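Side-chain contacts in superoxide dismutase [Mn/Fe] (Porphyromonas gingivalis, PDB 1UES), which destroys superoxide as a homodimeric manganese- or iron-dependent enzyme, dismuting the radical into O2 and H2O2 by successive reduction and oxidation of its metal ion: residues 4-9 and 73-78; 25-30 and 155-160; 51-56 and 69-74. The protein carries 1 engineered substitution. One frame throughout, in Å; residues are numbered along the deposited sequence.

Interaction 1: residues 4-9 and 73-78; sequences ELISLP and NHNLYF. With MN (manganese (II) ion), chain E.
The first torsions of I6 and N75 bring their side chains together. In I6, CG1 sits between the backbone N and the carbonyl carbon (chi1 59°), which leaves the CG2 methyl beside N; in N75, CG stands anti to the carbonyl carbon (chi1 -72°), and the carboxamide swings out of its helix toward I6. The setting is the alpha-hairpin domain of iron/manganese superoxide dismutases: residues 4-9 form an extended loop ahead of helix 21-42, and they run past helix 62-79, which carries residues 73-78. Three carbons of I6 gather round N75 OD1. CG2 comes nearest to OD1, at 3.3 Å, while CG1 and CD1 lie slightly farther off. The carboxamide finds its polar partners in two waters. One donates to N75 OD1 at 2.7 Å and to E4 O, and it accepts from I6 N; the other accepts from N75 ND2 and also donates to E4 O. With both ends of the amide engaged by water, its rotation is probably restrained, and the loop backbone is tied to the helix through solvent. One turn further along, the contact is wholly apolar, with I6 CD1 4.3 Å from F78 CB. The loop is also held to helix 21-42, where I6 O accepts from H28 NE2 and L8 packs on V24. From the same helical segment, H74 sends NE2 to the manganese at 2.2 Å. L8 reaches F78 with a single methyl, CD2 lying 3.7 Å from F78 CB and 3.9 Å from F78 CG, while Y77 CD2 stands over the centre of one face of the F78 ring.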
loop_
_atom_site.group_PDB
_atom_site.type_symbol
_atom_site.label_atom_id
_atom_site.label_comp_id
_atom_site.label_asym_id
_atom_site.label_seq_id
_atom_site.Cartn_x
_atom_site.Cartn_y
_atom_site.Cartn_z
ATOM N N GLU A 4 -12.209 -3.048 20.407
ATOM C CA GLU A 4 -12.142 -1.624 20.642
ATOM C C GLU A 4 -11.104 -0.857 19.841
ATOM O O GLU A 4 -10.112 -1.419 19.394
ATOM C CB GLU A 4 -11.806 -1.388 22.128
ATOM C CG GLU A 4 -12.445 -2.339 23.163
ATOM C CD GLU A 4 -11.939 -3.814 23.145
ATOM O OE1 GLU A 4 -12.605 -4.649 23.827
ATOM O OE2 GLU A 4 -10.916 -4.152 22.481
ATOM N N LEU A 5 -11.369 0.432 19.672
ATOM C CA LEU A 5 -10.400 1.331 19.062
ATOM C C LEU A 5 -9.575 1.732 20.310
ATOM O O LEU A 5 -10.087 2.349 21.248
ATOM C CB LEU A 5 -11.072 2.576 18.465
ATOM C CG LEU A 5 -10.080 3.664 18.011
ATOM C CD1 LEU A 5 -9.064 3.085 17.027
ATOM C CD2 LEU A 5 -10.834 4.847 17.378
ATOM N N ILE A 6 -8.307 1.380 20.339
ATOM C CA ILE A 6 -7.506 1.706 21.503
ATOM C C ILE A 6 -7.380 3.209 21.792
ATOM O O ILE A 6 -7.402 4.052 20.905
ATOM C CB ILE A 6 -6.099 1.095 21.416
ATOM C CG1 ILE A 6 -5.385 1.599 20.157
ATOM C CG2 ILE A 6 -6.194 -0.425 21.406
ATOM C CD1 ILE A 6 -3.922 1.460 20.252
ATOM N N SER A 7 -7.290 3.531 23.068
ATOM C CA SER A 7 -7.131 4.918 23.466
ATOM C C SER A 7 -5.617 5.081 23.464
ATOM O O SER A 7 -4.915 4.179 23.885
ATOM C CB SER A 7 -7.699 5.114 24.869
ATOM O OG SER A 7 -6.962 4.312 25.771
ATOM N N LEU A 8 -5.112 6.205 22.963
ATOM C CA LEU A 8 -3.667 6.424 22.909
ATOM C C LEU A 8 -3.125 6.809 24.275
ATOM O O LEU A 8 -3.789 7.516 25.023
ATOM C CB LEU A 8 -3.335 7.514 21.900
ATOM C CG LEU A 8 -3.696 7.152 20.470
ATOM C CD1 LEU A 8 -3.516 8.388 19.634
ATOM C CD2 LEU A 8 -2.810 6.003 19.956
ATOM N N PRO A 9 -1.907 6.342 24.615
ATOM C CA PRO A 9 -1.254 6.620 25.896
ATOM C C PRO A 9 -0.556 7.975 25.960
ATOM O O PRO A 9 0.153 8.261 26.931
ATOM C CB PRO A 9 -0.268 5.459 26.059
ATOM C CG PRO A 9 -0.052 4.903 24.705
ATOM C CD PRO A 9 -1.078 5.474 23.758
ATOM N N ASN A 73 -1.507 -5.168 14.644
ATOM C CA ASN A 73 -0.310 -4.454 14.255
ATOM C C ASN A 73 -0.398 -3.001 14.752
ATOM O O ASN A 73 0.558 -2.471 15.307
ATOM C CB ASN A 73 -0.131 -4.447 12.712
ATOM C CG ASN A 73 0.511 -5.731 12.186
ATOM O OD1 ASN A 73 1.420 -6.252 12.809
ATOM N ND2 ASN A 73 0.040 -6.226 11.040
ATOM N N HIS A 74 -1.533 -2.355 14.543
ATOM C CA HIS A 74 -1.644 -0.957 14.955
ATOM C C HIS A 74 -1.648 -0.815 16.448
ATOM O O HIS A 74 -1.112 0.155 16.963
ATOM C CB HIS A 74 -2.884 -0.309 14.353
ATOM C CG HIS A 74 -2.749 -0.068 12.886
ATOM N ND1 HIS A 74 -3.082 -1.013 11.948
ATOM C CD2 HIS A 74 -2.266 0.988 12.200
ATOM C CE1 HIS A 74 -2.811 -0.560 10.738
ATOM N NE2 HIS A 74 -2.315 0.657 10.861
ATOM N N ASN A 75 -2.272 -1.758 17.151
ATOM C CA ASN A 75 -2.296 -1.675 18.601
ATOM C C ASN A 75 -0.895 -1.675 19.175
ATOM O O ASN A 75 -0.598 -0.875 20.050
ATOM C CB ASN A 75 -3.139 -2.801 19.204
ATOM C CG ASN A 75 -4.632 -2.593 18.969
ATOM O OD1 ASN A 75 -5.050 -1.536 18.484
ATOM N ND2 ASN A 75 -5.446 -3.597 19.323
ATOM N N LEU A 76 -0.029 -2.553 18.681
ATOM C CA LEU A 76 1.352 -2.600 19.130
ATOM C C LEU A 76 2.138 -1.380 18.629
ATOM O O LEU A 76 2.978 -0.811 19.322
ATOM C CB LEU A 76 1.998 -3.882 18.607
ATOM C CG LEU A 76 1.373 -5.150 19.227
ATOM C CD1 LEU A 76 1.804 -6.363 18.452
ATOM C CD2 LEU A 76 1.776 -5.275 20.712
ATOM N N TYR A 77 1.876 -0.979 17.397
ATOM C CA TYR A 77 2.579 0.146 16.824
ATOM C C TYR A 77 2.337 1.439 17.612
ATOM O O TYR A 77 3.269 2.094 18.083
ATOM C CB TYR A 77 2.133 0.273 15.347
ATOM C CG TYR A 77 2.575 1.524 14.622
ATOM C CD1 TYR A 77 3.823 1.591 14.012
ATOM C CD2 TYR A 77 1.685 2.597 14.443
ATOM C CE1 TYR A 77 4.184 2.692 13.222
ATOM C CE2 TYR A 77 2.034 3.701 13.649
ATOM C CZ TYR A 77 3.286 3.730 13.038
ATOM O OH TYR A 77 3.596 4.734 12.146
ATOM N N PHE A 78 1.087 1.804 17.830
ATOM C CA PHE A 78 0.873 3.060 18.535
ATOM C C PHE A 78 1.328 2.989 19.977
ATOM O O PHE A 78 1.787 3.974 20.521
ATOM C CB PHE A 78 -0.587 3.480 18.496
ATOM C CG PHE A 78 -1.039 3.933 17.139
ATOM C CD1 PHE A 78 -2.023 3.219 16.462
ATOM C CD2 PHE A 78 -0.458 5.049 16.532
ATOM C CE1 PHE A 78 -2.423 3.598 15.203
ATOM C CE2 PHE A 78 -0.869 5.429 15.237
ATOM C CZ PHE A 78 -1.843 4.702 14.599
HETATM MN MN MN E . -1.145 1.738 9.343
HETATM O O HOH W 1 -7.547 -0.457 18.157
HETATM O O HOH W 2 -8.421 -3.620 19.873
HETATM O O HOH W 3 -0.852 -0.209 8.275
#

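Interaction 2: residues 25-30 and 155-160; sequences EFHHGK and TFDVWE. Engineered in segment 155-160: T155 (natural residue Gly). With MN (manganese (II) ion), chain E.
H27 and D157 meet at the manganese, and the segments are joined through coordination to the metal. H27 NE2 binds at 2.2 Å and D157 OD2 at 2.1 Å, the two side chains coming from opposite directions. D157 holds CG anti to its backbone N (chi1 -172°), which carries the carboxylate away from the strand and into the site. A water, also 2.2 Å from the manganese, lies across the metal from H27 NE2, nearly in line with it through the ion; D157 OD2 is roughly at right angles to that line. The 2.9 Å between H27 NE2 and D157 OD2 therefore reflects a shared metal and not a hydrogen bond. OD2 lies at the edge of the imidazole, in its plane, and the ring and carboxylate planes are 37° apart. H74 and H161 complete the three-histidine, one-aspartate site of iron/manganese superoxide dismutases, with H27 supplied by the alpha-hairpin domain and D157 by the C-terminal domain. Hydrogen bonds reach the other carboxylate oxygen. D157 OD1 accepts from W159 N at 3.1 Å, closing an Asx turn just after strand 151-157, and W159 N meets it from above the carboxylate plane. The metal-bound water donates weakly to D157 OD1 at 2.8 Å, a bond between two ligands of the same metal. The same water lies over the W159 ring: its oxygen stands 3.0 Å above one face, offset toward the rim. Across the dimer interface, the W159 ring meets F119 of the second subunit edge-to-face, and E160 OE2 is hydrogen-bonded to H161 ND1 of that subunit. Further back on the strand, the engineered T155 packs on Y77 and hydrogen-bonds through OG1 to V124 O.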
loop_
_atom_site.group_PDB
_atom_site.type_symbol
_atom_site.label_atom_id
_atom_site.label_comp_id
_atom_site.label_asym_id
_atom_site.label_seq_id
_atom_site.Cartn_x
_atom_site.Cartn_y
_atom_site.Cartn_z
ATOM N N GLU A 25 -4.541 11.673 13.665
ATOM C CA GLU A 25 -5.987 11.802 13.455
ATOM C C GLU A 25 -6.522 10.837 12.360
ATOM O O GLU A 25 -7.565 10.195 12.537
ATOM C CB GLU A 25 -6.340 13.274 13.133
ATOM C CG GLU A 25 -7.592 13.436 12.297
ATOM C CD GLU A 25 -8.107 14.862 12.253
ATOM O OE1 GLU A 25 -9.211 15.090 11.680
ATOM O OE2 GLU A 25 -7.404 15.756 12.791
ATOM N N PHE A 26 -5.828 10.704 11.231
ATOM C CA PHE A 26 -6.302 9.793 10.206
ATOM C C PHE A 26 -5.866 8.339 10.446
ATOM O O PHE A 26 -6.652 7.400 10.288
ATOM C CB PHE A 26 -5.806 10.258 8.820
ATOM C CG PHE A 26 -6.495 11.488 8.350
ATOM C CD1 PHE A 26 -7.779 11.389 7.820
ATOM C CD2 PHE A 26 -5.918 12.737 8.510
ATOM C CE1 PHE A 26 -8.504 12.526 7.454
ATOM C CE2 PHE A 26 -6.621 13.895 8.154
ATOM C CZ PHE A 26 -7.926 13.792 7.623
ATOM N N HIS A 27 -4.606 8.164 10.825
ATOM C CA HIS A 27 -4.062 6.815 11.007
ATOM C C HIS A 27 -4.778 6.074 12.130
ATOM O O HIS A 27 -5.273 4.952 11.936
ATOM C CB HIS A 27 -2.541 6.912 11.277
ATOM C CG HIS A 27 -1.814 5.636 11.014
ATOM N ND1 HIS A 27 -0.445 5.518 11.108
ATOM C CD2 HIS A 27 -2.273 4.434 10.609
ATOM C CE1 HIS A 27 -0.088 4.293 10.767
ATOM N NE2 HIS A 27 -1.180 3.625 10.449
ATOM N N HIS A 28 -4.795 6.689 13.303
ATOM C CA HIS A 28 -5.468 6.094 14.443
ATOM C C HIS A 28 -6.976 6.338 14.391
ATOM O O HIS A 28 -7.765 5.402 14.495
ATOM C CB HIS A 28 -4.887 6.643 15.756
ATOM C CG HIS A 28 -5.664 6.246 16.966
ATOM N ND1 HIS A 28 -6.700 7.010 17.459
ATOM C CD2 HIS A 28 -5.621 5.128 17.733
ATOM C CE1 HIS A 28 -7.268 6.375 18.473
ATOM N NE2 HIS A 28 -6.632 5.231 18.655
ATOM N N GLY A 29 -7.385 7.594 14.216
ATOM C CA GLY A 29 -8.807 7.888 14.208
ATOM C C GLY A 29 -9.668 7.351 13.074
ATOM O O GLY A 29 -10.869 7.142 13.265
ATOM N N LYS A 30 -9.094 7.150 11.893
ATOM C CA LYS A 30 -9.878 6.674 10.762
ATOM C C LYS A 30 -9.483 5.279 10.285
ATOM O O LYS A 30 -10.337 4.399 10.201
ATOM C CB LYS A 30 -9.778 7.670 9.606
ATOM C CG LYS A 30 -10.356 9.038 9.978
ATOM C CD LYS A 30 -11.853 8.903 10.257
ATOM C CE LYS A 30 -12.555 10.276 10.353
ATOM N NZ LYS A 30 -12.860 10.594 11.772
ATOM N N THR A 155 7.582 -2.677 15.668
ATOM C CA THR A 155 7.236 -2.650 14.245
ATOM C C THR A 155 7.207 -1.267 13.651
ATOM O O THR A 155 6.840 -0.300 14.318
ATOM C CB THR A 155 5.856 -3.335 13.950
ATOM O OG1 THR A 155 5.697 -3.463 12.529
ATOM C CG2 THR A 155 4.662 -2.511 14.520
ATOM N N PHE A 156 7.609 -1.166 12.377
ATOM C CA PHE A 156 7.513 0.092 11.653
ATOM C C PHE A 156 6.443 -0.188 10.553
ATOM O O PHE A 156 6.533 -1.167 9.834
ATOM C CB PHE A 156 8.828 0.477 10.974
ATOM C CG PHE A 156 9.898 0.991 11.916
ATOM C CD1 PHE A 156 9.646 1.145 13.277
ATOM C CD2 PHE A 156 11.157 1.317 11.417
ATOM C CE1 PHE A 156 10.640 1.624 14.157
ATOM C CE2 PHE A 156 12.162 1.796 12.275
ATOM C CZ PHE A 156 11.909 1.949 13.636
ATOM N N ASP A 157 5.413 0.647 10.494
ATOM C CA ASP A 157 4.355 0.510 9.498
ATOM C C ASP A 157 4.859 1.143 8.205
ATOM O O ASP A 157 5.225 2.336 8.211
ATOM C CB ASP A 157 3.155 1.277 10.026
ATOM C CG ASP A 157 1.903 1.082 9.210
ATOM O OD1 ASP A 157 1.939 0.342 8.209
ATOM O OD2 ASP A 157 0.900 1.714 9.637
ATOM N N VAL A 158 4.893 0.375 7.108
ATOM C CA VAL A 158 5.331 0.963 5.853
ATOM C C VAL A 158 4.213 1.078 4.850
ATOM O O VAL A 158 4.442 1.263 3.651
ATOM C CB VAL A 158 6.628 0.319 5.265
ATOM C CG1 VAL A 158 7.767 0.473 6.302
ATOM C CG2 VAL A 158 6.408 -1.158 4.921
ATOM N N TRP A 159 2.985 0.997 5.376
ATOM C CA TRP A 159 1.812 1.273 4.548
ATOM C C TRP A 159 2.033 2.781 4.330
ATOM O O TRP A 159 2.430 3.481 5.241
ATOM C CB TRP A 159 0.509 1.085 5.337
ATOM C CG TRP A 159 0.013 -0.333 5.318
ATOM C CD1 TRP A 159 0.635 -1.418 5.846
ATOM C CD2 TRP A 159 -1.206 -0.793 4.745
ATOM N NE1 TRP A 159 -0.119 -2.549 5.636
ATOM C CE2 TRP A 159 -1.263 -2.196 4.957
ATOM C CE3 TRP A 159 -2.264 -0.157 4.067
ATOM C CZ2 TRP A 159 -2.349 -2.987 4.511
ATOM C CZ3 TRP A 159 -3.355 -0.942 3.625
ATOM C CH2 TRP A 159 -3.379 -2.351 3.853
ATOM N N GLU A 160 1.842 3.249 3.105
ATOM C CA GLU A 160 2.068 4.664 2.831
ATOM C C GLU A 160 1.277 5.629 3.687
ATOM O O GLU A 160 1.752 6.730 3.970
ATOM C CB GLU A 160 1.827 4.931 1.332
ATOM C CG GLU A 160 2.858 4.226 0.461
ATOM C CD GLU A 160 2.632 4.440 -1.017
ATOM O OE1 GLU A 160 1.481 4.263 -1.469
ATOM O OE2 GLU A 160 3.599 4.806 -1.718
HETATM MN MN MN E . -1.145 1.738 9.343
HETATM O O HOH W 3 -0.852 -0.209 8.275
#

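Interaction 3: residues 51-56 and 69-74; sequences ADLNTI and GQTLNH. With MN (manganese (II) ion), chain E.
L53 and T71 form the close part of this contact, where the first turn of helix 53-59 rests on the middle of helix 62-79. One branch of L53 does the touching: CD2 is 3.7 Å from T71 CG2, 3.8 Å from L72 N and 4.1 Å from L72 CB, so a single methyl settles against side chain and backbone alike. The two branches of T71 have different partners. OG1 stands beside the backbone N (chi1 -61°) and is hydrogen-bonded back to N67 O in the preceding turn, which leaves CG2 for L53. L39 of helix 21-42 also packs on L53, so the leucine joins the short helix to both long helices of the alpha-hairpin domain. The other side of the contact is looser. N54 points away from helix 62-79 at its CB, and its amide bends back only far enough to put ND2 4.1 Å from L72 CD2. Away from L53, Q70 and H74 carry hydrogen bonds that lead to the metal. H74 ND1 donates to Q70 O at 2.6 Å, from above the carbonyl plane, and H74 N reaches the same oxygen from the other face. Q70 NE2 in turn donates to the metal-bound water at 3.1 Å, while Q70 OE1 accepts from W123 NE1. The chemistry is thus divided by helix face: the contact with residues 51-56 rests on methyl packing, whereas the ND1 hydrogen bond to Q70 O probably holds the H74 ring in the orientation that lets NE2 reach the manganese.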
loop_
_atom_site.group_PDB
_atom_site.type_symbol
_atom_site.label_atom_id
_atom_site.label_comp_id
_atom_site.label_asym_id
_atom_site.label_seq_id
_atom_site.Cartn_x
_atom_site.Cartn_y
_atom_site.Cartn_z
ATOM N N ALA A 51 -13.573 -14.957 20.334
ATOM C CA ALA A 51 -12.133 -15.102 20.433
ATOM C C ALA A 51 -11.405 -13.794 20.730
ATOM O O ALA A 51 -11.873 -12.707 20.380
ATOM C CB ALA A 51 -11.593 -15.689 19.127
ATOM N N ASP A 52 -10.248 -13.903 21.380
ATOM C CA ASP A 52 -9.462 -12.708 21.657
ATOM C C ASP A 52 -8.719 -12.373 20.368
ATOM O O ASP A 52 -8.501 -13.228 19.490
ATOM C CB ASP A 52 -8.474 -12.950 22.798
ATOM C CG ASP A 52 -7.588 -14.133 22.539
ATOM O OD1 ASP A 52 -6.361 -14.042 22.741
ATOM O OD2 ASP A 52 -8.129 -15.179 22.137
ATOM N N LEU A 53 -8.299 -11.127 20.248
ATOM C CA LEU A 53 -7.626 -10.705 19.028
ATOM C C LEU A 53 -6.446 -11.580 18.656
ATOM O O LEU A 53 -6.285 -11.982 17.518
ATOM C CB LEU A 53 -7.198 -9.247 19.177
ATOM C CG LEU A 53 -6.587 -8.580 17.939
ATOM C CD1 LEU A 53 -7.529 -8.679 16.761
ATOM C CD2 LEU A 53 -6.276 -7.103 18.292
ATOM N N ASN A 54 -5.605 -11.884 19.627
ATOM C CA ASN A 54 -4.459 -12.722 19.355
ATOM C C ASN A 54 -4.823 -14.070 18.720
ATOM O O ASN A 54 -4.143 -14.554 17.810
ATOM C CB ASN A 54 -3.717 -12.941 20.656
ATOM C CG ASN A 54 -2.245 -12.868 20.478
ATOM O OD1 ASN A 54 -1.550 -13.869 20.622
ATOM N ND2 ASN A 54 -1.748 -11.682 20.159
ATOM N N THR A 55 -5.903 -14.682 19.200
ATOM C CA THR A 55 -6.350 -15.969 18.657
ATOM C C THR A 55 -6.799 -15.788 17.211
ATOM O O THR A 55 -6.497 -16.588 16.340
ATOM C CB THR A 55 -7.527 -16.529 19.489
ATOM O OG1 THR A 55 -7.064 -16.840 20.808
ATOM C CG2 THR A 55 -8.119 -17.783 18.851
ATOM N N ILE A 56 -7.525 -14.712 16.942
ATOM C CA ILE A 56 -7.971 -14.501 15.578
ATOM C C ILE A 56 -6.793 -14.296 14.622
ATOM O O ILE A 56 -6.827 -14.767 13.492
ATOM C CB ILE A 56 -8.926 -13.287 15.487
ATOM C CG1 ILE A 56 -10.119 -13.503 16.421
ATOM C CG2 ILE A 56 -9.389 -13.107 14.054
ATOM C CD1 ILE A 56 -10.981 -12.239 16.615
ATOM N N GLY A 69 -5.205 -8.785 11.728
ATOM C CA GLY A 69 -3.783 -8.519 11.665
ATOM C C GLY A 69 -3.533 -7.030 11.730
ATOM O O GLY A 69 -2.652 -6.612 12.468
ATOM N N GLN A 70 -4.329 -6.247 10.995
ATOM C CA GLN A 70 -4.153 -4.789 11.016
ATOM C C GLN A 70 -4.472 -4.222 12.394
ATOM O O GLN A 70 -3.767 -3.322 12.865
ATOM C CB GLN A 70 -5.013 -4.119 9.941
ATOM C CG GLN A 70 -4.421 -4.229 8.519
ATOM C CD GLN A 70 -3.000 -3.643 8.402
ATOM O OE1 GLN A 70 -2.026 -4.268 8.823
ATOM N NE2 GLN A 70 -2.891 -2.452 7.826
ATOM N N THR A 71 -5.512 -4.734 13.054
ATOM C CA THR A 71 -5.840 -4.234 14.378
ATOM C C THR A 71 -4.696 -4.521 15.332
ATOM O O THR A 71 -4.219 -3.635 16.020
ATOM C CB THR A 71 -7.151 -4.837 14.916
ATOM O OG1 THR A 71 -8.206 -4.464 14.044
ATOM C CG2 THR A 71 -7.488 -4.300 16.282
ATOM N N LEU A 72 -4.208 -5.752 15.341
ATOM C CA LEU A 72 -3.118 -6.069 16.235
ATOM C C LEU A 72 -1.843 -5.278 15.923
ATOM O O LEU A 72 -1.182 -4.770 16.829
ATOM C CB LEU A 72 -2.830 -7.571 16.173
ATOM C CG LEU A 72 -1.615 -7.956 17.006
ATOM C CD1 LEU A 72 -1.876 -7.659 18.468
ATOM C CD2 LEU A 72 -1.279 -9.434 16.786
ATOM N N ASN A 73 -1.507 -5.168 14.644
ATOM C CA ASN A 73 -0.310 -4.454 14.255
ATOM C C ASN A 73 -0.398 -3.001 14.752
ATOM O O ASN A 73 0.558 -2.471 15.307
ATOM C CB ASN A 73 -0.131 -4.447 12.712
ATOM C CG ASN A 73 0.511 -5.731 12.186
ATOM O OD1 ASN A 73 1.420 -6.252 12.809
ATOM N ND2 ASN A 73 0.040 -6.226 11.040
ATOM N N HIS A 74 -1.533 -2.355 14.543
ATOM C CA HIS A 74 -1.644 -0.957 14.955
ATOM C C HIS A 74 -1.648 -0.815 16.448
ATOM O O HIS A 74 -1.112 0.155 16.963
ATOM C CB HIS A 74 -2.884 -0.309 14.353
ATOM C CG HIS A 74 -2.749 -0.068 12.886
ATOM N ND1 HIS A 74 -3.082 -1.013 11.948
ATOM C CD2 HIS A 74 -2.266 0.988 12.200
ATOM C CE1 HIS A 74 -2.811 -0.560 10.738
ATOM N NE2 HIS A 74 -2.315 0.657 10.861
HETATM MN MN MN E . -1.145 1.738 9.343
HETATM O O HOH W 3 -0.852 -0.209 8.275
#

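In the fold
From the N terminus, the loop 4-9 opens interaction 1, and helix 21-42 opens interaction 2 before interaction 1 has closed on residues 73-78; these two therefore cross. Interaction 3 starts later, at 51-56, and closes on 69-74, a shorter span that lies within interaction 2 and ends on the same stretch of helix 62-79 as interaction 1, with N73 and H74 in common. Interactions 1 and 3 stay inside the alpha-hairpin domain, binding its leading loop and its short helix to helix 62-79. Interaction 2 closes last, on residues 155-160, and joins the hairpin to the C-terminal domain. The manganese and its water link all three.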